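Local structure of autophagy protein 5 (Saccharomyces cerevisiae, 2DYO) at residues F146-W151 against N171-F176; M166-N171 against N193-S198; R41-R44 against N50-P53; I258-H263 against S271-F276. The protein takes part in autophagic vesicle formation and cytoplasm-to-vacuole transport, and is required for mitophagy and nucleophagy. All blocks are in the same frame, centred on the assembly; numbering follows the deposited sequence.

Contact 1: F146-W151 against N171-F176; sequences FWFHQW and NEARKF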
loop_
_atom_site.group_PDB
_atom_site.type_symbol
_atom_site.label_atom_id
_atom_site.label_comp_id
_atom_site.label_asym_id
_atom_site.label_seq_id
_atom_site.Cartn_x
_atom_site.Cartn_y
_atom_site.Cartn_z
ATOM N N PHE A 146 -2.723 13.691 1.777
ATOM C CA PHE A 146 -3.419 12.561 2.379
ATOM C C PHE A 146 -2.469 11.732 3.243
ATOM O O PHE A 146 -2.801 11.342 4.361
ATOM C CB PHE A 146 -4.006 11.654 1.297
ATOM C CG PHE A 146 -4.768 10.481 1.844
ATOM C CD1 PHE A 146 -6.110 10.606 2.191
ATOM C CD2 PHE A 146 -4.128 9.265 2.076
ATOM C CE1 PHE A 146 -6.802 9.544 2.762
ATOM C CE2 PHE A 146 -4.817 8.196 2.647
ATOM C CZ PHE A 146 -6.149 8.336 2.990
ATOM N N TRP A 147 -1.294 11.453 2.694
ATOM C CA TRP A 147 -0.285 10.649 3.373
ATOM C C TRP A 147 0.206 11.297 4.669
ATOM O O TRP A 147 0.351 10.627 5.696
ATOM C CB TRP A 147 0.892 10.428 2.432
ATOM C CG TRP A 147 2.028 9.677 3.039
ATOM C CD1 TRP A 147 2.116 8.327 3.234
ATOM C CD2 TRP A 147 3.270 10.230 3.483
ATOM N NE1 TRP A 147 3.345 8.005 3.768
ATOM C CE2 TRP A 147 4.069 9.158 3.935
ATOM C CE3 TRP A 147 3.784 11.535 3.551
ATOM C CZ2 TRP A 147 5.361 9.347 4.432
ATOM C CZ3 TRP A 147 5.068 11.723 4.045
ATOM C CH2 TRP A 147 5.840 10.634 4.482
ATOM N N PHE A 148 0.468 12.599 4.628
ATOM C CA PHE A 148 0.939 13.275 5.831
ATOM C C PHE A 148 -0.164 13.275 6.890
ATOM O O PHE A 148 0.115 13.188 8.089
ATOM C CB PHE A 148 1.389 14.705 5.510
ATOM C CG PHE A 148 2.006 15.414 6.677
ATOM C CD1 PHE A 148 1.220 16.139 7.563
ATOM C CD2 PHE A 148 3.368 15.300 6.926
ATOM C CE1 PHE A 148 1.783 16.746 8.684
ATOM C CE2 PHE A 148 3.942 15.904 8.043
ATOM C CZ PHE A 148 3.148 16.623 8.923
ATOM N N HIS A 149 -1.418 13.345 6.444
ATOM C CA HIS A 149 -2.551 13.324 7.363
ATOM C C HIS A 149 -2.654 11.933 8.003
ATOM O O HIS A 149 -3.140 11.785 9.130
ATOM C CB HIS A 149 -3.849 13.667 6.624
ATOM C CG HIS A 149 -5.018 13.877 7.533
ATOM N ND1 HIS A 149 -5.107 14.953 8.390
ATOM C CD2 HIS A 149 -6.124 13.128 7.752
ATOM C CE1 HIS A 149 -6.218 14.857 9.100
ATOM N NE2 HIS A 149 -6.853 13.758 8.732
ATOM N N GLN A 150 -2.198 10.916 7.275
ATOM C CA GLN A 150 -2.194 9.549 7.790
ATOM C C GLN A 150 -1.198 9.505 8.951
ATOM O O GLN A 150 -1.494 8.980 10.023
ATOM C CB GLN A 150 -1.737 8.553 6.715
ATOM C CG GLN A 150 -2.770 8.176 5.656
ATOM C CD GLN A 150 -3.983 7.477 6.239
ATOM O OE1 GLN A 150 -4.885 8.118 6.783
ATOM N NE2 GLN A 150 -4.007 6.152 6.139
ATOM N N TRP A 151 -0.013 10.067 8.729
ATOM C CA TRP A 151 1.010 10.064 9.764
ATOM C C TRP A 151 0.660 10.908 10.971
ATOM O O TRP A 151 1.100 10.627 12.078
ATOM C CB TRP A 151 2.366 10.486 9.196
ATOM C CG TRP A 151 3.132 9.332 8.627
ATOM C CD1 TRP A 151 3.223 8.970 7.313
ATOM C CD2 TRP A 151 3.866 8.350 9.368
ATOM N NE1 TRP A 151 3.970 7.820 7.189
ATOM C CE2 TRP A 151 4.374 7.418 8.436
ATOM C CE3 TRP A 151 4.144 8.167 10.733
ATOM C CZ2 TRP A 151 5.146 6.314 8.825
ATOM C CZ3 TRP A 151 4.913 7.068 11.118
ATOM C CH2 TRP A 151 5.403 6.159 10.165
ATOM N N ASN A 171 10.476 21.674 5.816
ATOM C CA ASN A 171 11.311 20.912 4.888
ATOM C C ASN A 171 11.560 19.472 5.334
ATOM O O ASN A 171 11.814 18.592 4.509
ATOM C CB ASN A 171 12.656 21.613 4.673
ATOM C CG ASN A 171 12.509 22.945 3.963
ATOM O OD1 ASN A 171 11.474 23.229 3.363
ATOM N ND2 ASN A 171 13.555 23.768 4.020
ATOM N N GLU A 172 11.500 19.228 6.636
ATOM C CA GLU A 172 11.718 17.878 7.136
ATOM C C GLU A 172 10.543 17.010 6.679
ATOM O O GLU A 172 10.725 15.870 6.243
ATOM C CB GLU A 172 11.817 17.902 8.665
ATOM C CG GLU A 172 12.793 16.884 9.227
ATOM C CD GLU A 172 13.257 17.229 10.634
ATOM O OE1 GLU A 172 14.151 16.523 11.148
ATOM O OE2 GLU A 172 12.732 18.202 11.223
ATOM N N ALA A 173 9.342 17.576 6.767
ATOM C CA ALA A 173 8.123 16.887 6.359
ATOM C C ALA A 173 8.119 16.637 4.854
ATOM O O ALA A 173 7.674 15.588 4.394
ATOM C CB ALA A 173 6.908 17.710 6.753
ATOM N N ARG A 174 8.610 17.606 4.089
ATOM C CA ARG A 174 8.659 17.473 2.640
ATOM C C ARG A 174 9.653 16.392 2.279
ATOM O O ARG A 174 9.435 15.612 1.354
ATOM C CB ARG A 174 9.089 18.795 2.006
ATOM C CG ARG A 174 8.433 19.978 2.648
ATOM C CD ARG A 174 7.414 20.621 1.753
ATOM N NE ARG A 174 8.027 21.616 0.883
ATOM C CZ ARG A 174 7.409 22.719 0.479
ATOM N NH1 ARG A 174 6.165 22.956 0.870
ATOM N NH2 ARG A 174 8.035 23.592 -0.298
ATOM N N LYS A 175 10.752 16.358 3.024
ATOM C CA LYS A 175 11.816 15.381 2.816
ATOM C C LYS A 175 11.285 13.976 3.118
ATOM O O LYS A 175 11.682 12.996 2.488
ATOM C CB LYS A 175 12.990 15.712 3.746
ATOM C CG LYS A 175 14.231 14.846 3.591
ATOM C CD LYS A 175 15.247 15.215 4.671
ATOM C CE LYS A 175 16.549 14.451 4.529
ATOM N NZ LYS A 175 17.511 14.809 5.612
ATOM N N PHE A 176 10.390 13.894 4.095
ATOM C CA PHE A 176 9.790 12.625 4.491
ATOM C C PHE A 176 9.009 12.077 3.288
ATOM O O PHE A 176 9.260 10.961 2.837
ATOM C CB PHE A 176 8.874 12.855 5.702
ATOM C CG PHE A 176 8.407 11.587 6.379
ATOM C CD1 PHE A 176 9.131 10.403 6.269
ATOM C CD2 PHE A 176 7.242 11.587 7.141
ATOM C CE1 PHE A 176 8.698 9.236 6.908
ATOM C CE2 PHE A 176 6.798 10.429 7.783
ATOM C CZ PHE A 176 7.527 9.252 7.667
#

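Contact 2: M166-N171 against N193-S198; sequences MSLSVN and NKISSS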
loop_
_atom_site.group_PDB
_atom_site.type_symbol
_atom_site.label_atom_id
_atom_site.label_comp_id
_atom_site.label_asym_id
_atom_site.label_seq_id
_atom_site.Cartn_x
_atom_site.Cartn_y
_atom_site.Cartn_z
ATOM N N MET A 166 4.229 17.501 14.475
ATOM C CA MET A 166 4.009 18.930 14.264
ATOM C C MET A 166 5.285 19.729 14.509
ATOM O O MET A 166 5.403 20.877 14.076
ATOM C CB MET A 166 2.899 19.435 15.185
ATOM C CG MET A 166 1.548 18.796 14.928
ATOM S SD MET A 166 0.863 19.208 13.310
ATOM C CE MET A 166 1.407 17.850 12.308
ATOM N N SER A 167 6.241 19.113 15.194
ATOM C CA SER A 167 7.505 19.767 15.511
ATOM C C SER A 167 8.557 19.635 14.421
ATOM O O SER A 167 9.624 20.239 14.510
ATOM C CB SER A 167 8.061 19.221 16.826
ATOM O OG SER A 167 7.188 19.533 17.896
ATOM N N LEU A 168 8.271 18.836 13.398
ATOM C CA LEU A 168 9.219 18.679 12.301
ATOM C C LEU A 168 9.250 20.003 11.541
ATOM O O LEU A 168 8.257 20.724 11.526
ATOM C CB LEU A 168 8.758 17.573 11.347
ATOM C CG LEU A 168 8.660 16.136 11.859
ATOM C CD1 LEU A 168 8.126 15.241 10.733
ATOM C CD2 LEU A 168 10.020 15.654 12.315
ATOM N N SER A 169 10.380 20.333 10.926
ATOM C CA SER A 169 10.450 21.567 10.151
ATOM C C SER A 169 9.646 21.298 8.883
ATOM O O SER A 169 9.434 20.140 8.512
ATOM C CB SER A 169 11.894 21.911 9.782
ATOM O OG SER A 169 12.414 21.035 8.797
ATOM N N VAL A 170 9.181 22.358 8.234
ATOM C CA VAL A 170 8.415 22.197 7.010
ATOM C C VAL A 170 9.202 21.343 6.022
ATOM O O VAL A 170 8.670 20.379 5.474
ATOM C CB VAL A 170 8.087 23.563 6.379
ATOM C CG1 VAL A 170 7.471 23.373 4.998
ATOM C CG2 VAL A 170 7.127 24.327 7.287
ATOM N N ASN A 171 10.476 21.674 5.816
ATOM C CA ASN A 171 11.311 20.912 4.888
ATOM C C ASN A 171 11.560 19.472 5.334
ATOM O O ASN A 171 11.814 18.592 4.509
ATOM C CB ASN A 171 12.656 21.613 4.673
ATOM C CG ASN A 171 12.509 22.945 3.963
ATOM O OD1 ASN A 171 11.474 23.229 3.363
ATOM N ND2 ASN A 171 13.555 23.768 4.020
ATOM N N ASN A 193 11.101 7.369 12.383
ATOM C CA ASN A 193 11.528 7.070 13.745
ATOM C C ASN A 193 11.391 8.292 14.654
ATOM O O ASN A 193 11.032 8.165 15.822
ATOM C CB ASN A 193 12.970 6.560 13.744
ATOM C CG ASN A 193 13.063 5.089 13.376
ATOM O OD1 ASN A 193 14.143 4.573 13.093
ATOM N ND2 ASN A 193 11.922 4.403 13.389
ATOM N N LYS A 194 11.665 9.473 14.109
ATOM C CA LYS A 194 11.559 10.717 14.869
ATOM C C LYS A 194 10.140 10.984 15.338
ATOM O O LYS A 194 9.934 11.543 16.415
ATOM C CB LYS A 194 12.002 11.917 14.027
ATOM C CG LYS A 194 13.485 12.038 13.788
ATOM C CD LYS A 194 13.818 13.429 13.254
ATOM C CE LYS A 194 13.316 14.516 14.204
ATOM N NZ LYS A 194 13.727 15.884 13.777
ATOM N N ILE A 195 9.165 10.606 14.517
ATOM C CA ILE A 195 7.761 10.818 14.847
ATOM C C ILE A 195 7.382 10.002 16.068
ATOM O O ILE A 195 6.558 10.428 16.875
ATOM C CB ILE A 195 6.841 10.422 13.673
ATOM C CG1 ILE A 195 7.121 11.321 12.469
ATOM C CG2 ILE A 195 5.378 10.536 14.096
ATOM C CD1 ILE A 195 6.302 10.986 11.244
ATOM N N SER A 196 7.983 8.822 16.192
ATOM C CA SER A 196 7.734 7.941 17.330
ATOM C C SER A 196 8.685 6.753 17.355
ATOM O O SER A 196 8.767 5.984 16.392
ATOM C CB SER A 196 6.297 7.424 17.319
ATOM O OG SER A 196 6.041 6.668 18.493
ATOM N N SER A 197 9.402 6.612 18.465
ATOM C CA SER A 197 10.350 5.519 18.645
ATOM C C SER A 197 10.168 4.914 20.034
ATOM O O SER A 197 10.946 4.056 20.461
ATOM C CB SER A 197 11.783 6.032 18.479
ATOM O OG SER A 197 12.089 7.021 19.446
ATOM N N SER A 198 9.133 5.375 20.732
ATOM C CA SER A 198 8.816 4.893 22.072
ATOM C C SER A 198 7.790 3.768 21.974
ATOM O O SER A 198 7.334 3.440 20.880
ATOM C CB SER A 198 8.241 6.036 22.907
ATOM O OG SER A 198 7.015 6.484 22.355
#

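Contact 3: R41-R44 against N50-P53; sequences RVPR and NYMP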
loop_
_atom_site.group_PDB
_atom_site.type_symbol
_atom_site.label_atom_id
_atom_site.label_comp_id
_atom_site.label_asym_id
_atom_site.label_seq_id
_atom_site.Cartn_x
_atom_site.Cartn_y
_atom_site.Cartn_z
ATOM N N ARG A 41 7.276 -1.397 -12.720
ATOM C CA ARG A 41 7.595 -1.990 -11.434
ATOM C C ARG A 41 7.180 -0.933 -10.427
ATOM O O ARG A 41 7.579 0.231 -10.531
ATOM C CB ARG A 41 9.093 -2.283 -11.329
ATOM C CG ARG A 41 9.516 -3.500 -12.141
ATOM C CD ARG A 41 8.980 -4.784 -11.510
ATOM N NE ARG A 41 9.751 -5.182 -10.335
ATOM C CZ ARG A 41 9.448 -6.220 -9.561
ATOM N NH1 ARG A 41 8.386 -6.962 -9.833
ATOM N NH2 ARG A 41 10.207 -6.522 -8.518
ATOM N N VAL A 42 6.359 -1.339 -9.465
ATOM C CA VAL A 42 5.846 -0.426 -8.455
ATOM C C VAL A 42 6.112 -0.958 -7.053
ATOM O O VAL A 42 5.826 -2.123 -6.763
ATOM C CB VAL A 42 4.323 -0.249 -8.625
ATOM C CG1 VAL A 42 3.762 0.622 -7.514
ATOM C CG2 VAL A 42 4.022 0.355 -9.991
ATOM N N PRO A 43 6.669 -0.114 -6.170
ATOM C CA PRO A 43 6.946 -0.556 -4.802
ATOM C C PRO A 43 5.644 -0.924 -4.090
ATOM O O PRO A 43 4.571 -0.410 -4.427
ATOM C CB PRO A 43 7.595 0.674 -4.160
ATOM C CG PRO A 43 8.252 1.373 -5.329
ATOM C CD PRO A 43 7.196 1.245 -6.403
ATOM N N ARG A 44 5.730 -1.830 -3.125
ATOM C CA ARG A 44 4.551 -2.184 -2.351
ATOM C C ARG A 44 4.253 -0.966 -1.473
ATOM O O ARG A 44 3.101 -0.641 -1.203
ATOM C CB ARG A 44 4.834 -3.400 -1.464
ATOM C CG ARG A 44 4.432 -4.741 -2.081
ATOM C CD ARG A 44 4.871 -5.889 -1.180
ATOM N NE ARG A 44 4.237 -7.158 -1.522
ATOM C CZ ARG A 44 3.076 -7.570 -1.023
ATOM N NH1 ARG A 44 2.572 -8.741 -1.390
ATOM N NH2 ARG A 44 2.415 -6.811 -0.154
ATOM N N ASN A 50 1.021 7.986 -7.583
ATOM C CA ASN A 50 2.348 8.547 -7.822
ATOM C C ASN A 50 2.804 8.290 -9.262
ATOM O O ASN A 50 3.872 8.758 -9.683
ATOM C CB ASN A 50 3.355 7.948 -6.842
ATOM C CG ASN A 50 3.174 8.493 -5.443
ATOM O OD1 ASN A 50 3.699 7.958 -4.467
ATOM N ND2 ASN A 50 2.434 9.589 -5.346
ATOM N N TYR A 51 1.993 7.556 -10.019
ATOM C CA TYR A 51 2.338 7.257 -11.400
ATOM C C TYR A 51 1.498 8.003 -12.438
ATOM O O TYR A 51 1.568 7.701 -13.629
ATOM C CB TYR A 51 2.276 5.741 -11.634
ATOM C CG TYR A 51 3.260 5.015 -10.748
ATOM C CD1 TYR A 51 2.962 4.762 -9.410
ATOM C CD2 TYR A 51 4.544 4.723 -11.199
ATOM C CE1 TYR A 51 3.926 4.254 -8.541
ATOM C CE2 TYR A 51 5.514 4.216 -10.343
ATOM C CZ TYR A 51 5.197 3.990 -9.012
ATOM O OH TYR A 51 6.172 3.551 -8.151
ATOM N N MET A 52 0.713 8.980 -11.994
ATOM C CA MET A 52 -0.098 9.758 -12.927
ATOM C C MET A 52 0.768 10.565 -13.895
ATOM O O MET A 52 0.454 10.662 -15.085
ATOM C CB MET A 52 -1.046 10.693 -12.170
ATOM C CG MET A 52 -2.166 9.962 -11.458
ATOM S SD MET A 52 -2.918 8.686 -12.499
ATOM C CE MET A 52 -3.616 9.666 -13.825
ATOM N N PRO A 53 1.865 11.166 -13.399
ATOM C CA PRO A 53 2.733 11.945 -14.290
ATOM C C PRO A 53 3.252 11.074 -15.432
ATOM O O PRO A 53 3.271 11.489 -16.594
ATOM C CB PRO A 53 3.856 12.403 -13.360
ATOM C CG PRO A 53 3.143 12.577 -12.053
ATOM C CD PRO A 53 2.287 11.324 -11.994
#

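Contact 4: I258-H263 against S271-F276; sequences IEIPWH and SKLRSF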
loop_
_atom_site.group_PDB
_atom_site.type_symbol
_atom_site.label_atom_id
_atom_site.label_comp_id
_atom_site.label_asym_id
_atom_site.label_seq_id
_atom_site.Cartn_x
_atom_site.Cartn_y
_atom_site.Cartn_z
ATOM N N ILE A 258 2.578 -11.771 3.637
ATOM C CA ILE A 258 2.980 -13.052 4.217
ATOM C C ILE A 258 2.035 -13.514 5.326
ATOM O O ILE A 258 1.251 -12.727 5.856
ATOM C CB ILE A 258 4.421 -13.010 4.794
ATOM C CG1 ILE A 258 4.479 -12.074 6.002
ATOM C CG2 ILE A 258 5.404 -12.553 3.719
ATOM C CD1 ILE A 258 5.763 -12.200 6.803
ATOM N N GLU A 259 2.126 -14.795 5.674
ATOM C CA GLU A 259 1.292 -15.381 6.719
ATOM C C GLU A 259 1.850 -15.053 8.100
ATOM O O GLU A 259 3.045 -15.204 8.343
ATOM C CB GLU A 259 1.228 -16.902 6.547
ATOM C CG GLU A 259 0.263 -17.586 7.504
ATOM C CD GLU A 259 0.351 -19.102 7.436
ATOM O OE1 GLU A 259 0.422 -19.642 6.311
ATOM O OE2 GLU A 259 0.342 -19.748 8.505
ATOM N N ILE A 260 0.982 -14.607 9.004
ATOM C CA ILE A 260 1.400 -14.262 10.352
ATOM C C ILE A 260 0.772 -15.222 11.370
ATOM O O ILE A 260 -0.443 -15.435 11.372
ATOM C CB ILE A 260 0.999 -12.806 10.703
ATOM C CG1 ILE A 260 1.576 -11.832 9.663
ATOM C CG2 ILE A 260 1.513 -12.444 12.082
ATOM C CD1 ILE A 260 3.094 -11.796 9.599
ATOM N N PRO A 261 1.600 -15.827 12.237
ATOM C CA PRO A 261 1.135 -16.769 13.266
ATOM C C PRO A 261 0.300 -16.056 14.331
ATOM O O PRO A 261 0.550 -14.891 14.634
ATOM C CB PRO A 261 2.436 -17.313 13.863
ATOM C CG PRO A 261 3.465 -17.074 12.800
ATOM C CD PRO A 261 3.070 -15.730 12.246
ATOM N N TRP A 262 -0.675 -16.752 14.913
ATOM C CA TRP A 262 -1.509 -16.141 15.945
ATOM C C TRP A 262 -0.739 -15.759 17.207
ATOM O O TRP A 262 -1.152 -14.853 17.931
ATOM C CB TRP A 262 -2.666 -17.065 16.340
ATOM C CG TRP A 262 -3.763 -17.128 15.327
ATOM C CD1 TRP A 262 -3.952 -18.094 14.382
ATOM C CD2 TRP A 262 -4.813 -16.170 15.139
ATOM N NE1 TRP A 262 -5.057 -17.798 13.616
ATOM C CE2 TRP A 262 -5.604 -16.623 14.059
ATOM C CE3 TRP A 262 -5.164 -14.972 15.780
ATOM C CZ2 TRP A 262 -6.727 -15.920 13.602
ATOM C CZ3 TRP A 262 -6.282 -14.272 15.327
ATOM C CH2 TRP A 262 -7.050 -14.751 14.246
ATOM N N HIS A 263 0.370 -16.441 17.487
ATOM C CA HIS A 263 1.135 -16.118 18.689
ATOM C C HIS A 263 2.033 -14.897 18.509
ATOM O O HIS A 263 2.704 -14.468 19.446
ATOM C CB HIS A 263 1.976 -17.316 19.153
ATOM C CG HIS A 263 2.939 -17.827 18.126
ATOM N ND1 HIS A 263 2.588 -18.758 17.174
ATOM C CD2 HIS A 263 4.253 -17.559 17.925
ATOM C CE1 HIS A 263 3.645 -19.048 16.433
ATOM N NE2 HIS A 263 4.667 -18.335 16.868
ATOM N N SER A 271 5.639 -2.594 14.908
ATOM C CA SER A 271 6.945 -1.958 14.800
ATOM C C SER A 271 7.780 -2.414 13.613
ATOM O O SER A 271 8.605 -1.657 13.116
ATOM C CB SER A 271 7.743 -2.154 16.094
ATOM O OG SER A 271 8.120 -3.504 16.252
ATOM N N LYS A 272 7.551 -3.634 13.141
ATOM C CA LYS A 272 8.331 -4.161 12.030
ATOM C C LYS A 272 7.633 -4.216 10.680
ATOM O O LYS A 272 8.247 -3.931 9.647
ATOM C CB LYS A 272 8.852 -5.553 12.401
ATOM C CG LYS A 272 9.868 -5.511 13.530
ATOM C CD LYS A 272 10.184 -6.890 14.084
ATOM C CE LYS A 272 11.255 -6.782 15.167
ATOM N NZ LYS A 272 11.380 -8.021 15.973
ATOM N N LEU A 273 6.357 -4.580 10.680
ATOM C CA LEU A 273 5.628 -4.698 9.428
ATOM C C LEU A 273 4.632 -3.594 9.063
ATOM O O LEU A 273 3.898 -3.728 8.081
ATOM C CB LEU A 273 4.935 -6.066 9.384
ATOM C CG LEU A 273 5.762 -7.206 8.771
ATOM C CD1 LEU A 273 7.176 -7.219 9.340
ATOM C CD2 LEU A 273 5.059 -8.528 9.014
ATOM N N ARG A 274 4.594 -2.500 9.822
ATOM C CA ARG A 274 3.663 -1.424 9.474
ATOM C C ARG A 274 4.009 -0.920 8.075
ATOM O O ARG A 274 5.155 -1.032 7.637
ATOM C CB ARG A 274 3.757 -0.264 10.468
ATOM C CG ARG A 274 5.080 0.490 10.430
ATOM C CD ARG A 274 5.050 1.675 11.380
ATOM N NE ARG A 274 6.348 2.342 11.456
ATOM C CZ ARG A 274 6.614 3.379 12.244
ATOM N NH1 ARG A 274 5.670 3.877 13.029
ATOM N NH2 ARG A 274 7.829 3.913 12.251
ATOM N N SER A 275 3.017 -0.376 7.378
ATOM C CA SER A 275 3.217 0.139 6.032
ATOM C C SER A 275 3.804 1.555 6.052
ATOM O O SER A 275 3.949 2.158 7.120
ATOM C CB SER A 275 1.895 0.111 5.267
ATOM O OG SER A 275 1.400 -1.221 5.179
ATOM N N PHE A 276 4.119 2.085 4.870
ATOM C CA PHE A 276 4.743 3.403 4.751
ATOM C C PHE A 276 3.884 4.607 5.143
ATOM O O PHE A 276 4.385 5.731 5.177
ATOM C CB PHE A 276 5.296 3.594 3.327
ATOM C CG PHE A 276 4.284 4.102 2.340
ATOM C CD1 PHE A 276 4.311 5.432 1.919
ATOM C CD2 PHE A 276 3.304 3.256 1.828
ATOM C CE1 PHE A 276 3.370 5.914 1.000
ATOM C CE2 PHE A 276 2.356 3.724 0.907
ATOM C CZ PHE A 276 2.390 5.058 0.491
#

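Contact 1: F146-W151 against N171-F176
Trp147 and Trp151, the two indoles that meet Phe176 across this contact, both turn their N-H groups onto one carbonyl: Trp147 NE1 and Trp151 NE1 each hydrogen-bond to Phe276 O. This double grip satisfies both buried indole nitrogens and fixes the rotation of the rings. One turn apart on helix 142-159, the two indoles lie against each other, Trp151 CD1 over a face of the Trp147 ring. Phe176 comes across from helix 170-182, with CG anti to its backbone N (chi1 -168°), and its edge points at the face of the five-membered ring of Trp151 in an edge-to-face pair with planes at 60°. Trp151 CE2 and Phe176 CZ approach to 3.7 Å. Against the six-membered ring of Trp147 the same phenyl is inclined at 55°, with centroids 4.6 Å apart. The three rings form an aromatic cluster where two steeply crossing helices of the alpha-helical bundle region meet. From helix 185-195, Phe188 meets the Phe176 ring, and Ile191 and Ile195 pack on it as aliphatic neighbours. Nearer the surface, Phe148 reaches toward helix 170-182, and its CE2 touches the methyl of Ala173 (Ala173 CB) at 3.7 Å. Phe148 also packs on Ile165 and Met166 of helix 163-166.

Contact 2: M166-N171 against N193-S198
Leu168 and the pair Lys194 and Ile195 bring together two ends within the alpha-helical bundle region: the turn leading into helix 170-182 and the last turn of helix 185-195. The apolar part rests on the two methyls of Leu168, which divide the work. Leu168 CD1 points inward and lies 4.4 Å from Ile195 CG1, a loose touch beside the buried face where Ile195 packs on Trp151 and Cys155 of helix 142-159. Leu168 CD2 points outward, toward the lysine, and lies 4.0 Å from Lys194 CE, so the methyl rests on the end of an aliphatic chain. The Lys194 chain is bent at chi3 (56°), which curls its end back over the leucine. No hydrogen bond joins the two segments; their polar bonds go to residues just outside them. Ser196 OG and Ile195 O, at the end of helix 185-195, both bond to the side-chain amide of Asn159. At the start of helix 170-182, Ser169 is the N-cap: its OG, turned by chi1 of 72°, accepts a hydrogen bond from Glu172 N. The lysine that touches the leucine is also salt-bridged to that glutamate, Lys194 NZ meeting Glu172 OE1.

Contact 3: R41-R44 against N50-P53
Val42 places CG1 anti to its backbone N (chi1 176°) and CG2 beside that N, and this setting turns both methyls to Tyr51. Tyr51 in turn holds CG beside its own backbone N (chi1 -61°), which sends the phenol from the start of helix 52-59 back to strand 37-43. The valine and the phenol run alongside one another, pointing in opposite senses. Val42 CG2 sits over one face of the ring, 4.1 Å from the centroid of Tyr51 and 18° off the normal, a CH-pi contact displaced toward the hydroxyl end. The other branch serves the rim: Val42 CG1 lies 3.8 Å from Tyr51 CE1. Pro43 approaches quite differently, at the ring edge and near its plane, where Pro43 CD comes to 3.1 Å from Tyr51 OH.

Strand and helix are the second strand and the helix that follows it in the ubiquitin-like (beta-grasp) fold of the UblA domain, and the valine-tyrosine pair fills the space between them, with Val42 also packed on Val18 and Val90. The segments lie against the chain of another protein: Tyr51 OH is hydrogen-bonded to its backbone, Arg41 O to one of its polar side chains, and Arg44 NH1 is paired with one of its acidic side chains. Between the segments themselves there is no hydrogen bond. The phenol is thus split in its chemistry: its ring is held by methyl groups of its own domain, while its buried hydroxyl finds its polar partner in the bound protein, consistent with packing inside the domain holding the hydroxyl toward the interface.

Contact 4: I258-H263 against S271-F276
No ring enters the touch of Leu273 with Ile260 and Ile258; among the segments' rings, Phe276 instead faces the helical region. Its ring meets Trp147 with planes at about 20° and pairs edge-to-face with Tyr47, so it belongs to the junction with that region and leaves the contact itself wholly aliphatic. There the leucine uses a single branch. Leu273 CD2 is the methyl that faces the strand, and it lies 3.9 Å from Ile260 CD1 and 4.3 Å from Ile258 CD1. Ile260 and Leu273 meet end to end through their terminal methyls. Chi1 of -56° sets CG1 of Ile260 beside its backbone N, and a second bend at chi2 of -63° swings CD1 round to the leucine.

Ile258 and Ile260 alternate with Glu259 along a strand at the edge of the sheet within this chain and therefore point to the same side, presenting two delta methyls to one leucyl methyl. The backbones stay well apart, the nearest CA atoms, Ile258 CA and Leu273 CA, being 10.2 Å from each other. Leu273 also packs on Cys255 of the adjoining strand, on Ile7 of helix 4-12 and on an apolar side chain of another protein's chain. Leu273 O, where helix 266-273 ends, takes a hydrogen bond from Gln256 NE2. Small in area yet buried, the contact lays a short helix on the sheet of the UblB domain. Order 2-1-5-3-4, with strand 258-260 outermost within this chain as the fourth and a helix leading from it to the fifth, is the layout of the ubiquitin-like beta-grasp fold.

Overall arrangement
Contacts 1 and 2 belong to the helical region and share helix 170-182, their centres about 10 Å apart. Contact 1 is buried and aromatic, whereas contact 2 is thinly apolar and nearer the surface; the Lys194-Glu172 salt bridge and Ile195, packed on Trp151 and Phe176, link the two. Contacts 3 and 4 each join a strand to a helix or its start, one in each ubiquitin-like domain, on opposite sides of the chain's centre; both are buried and touched by the chain of another protein. Contact 3 uses a phenol ring and contact 4 only aliphatic tips. The two indole N-H groups of contact 1, bonded to Phe276 O of contact 4, connect the helical region to UblB, while contact 3 touches none of the others.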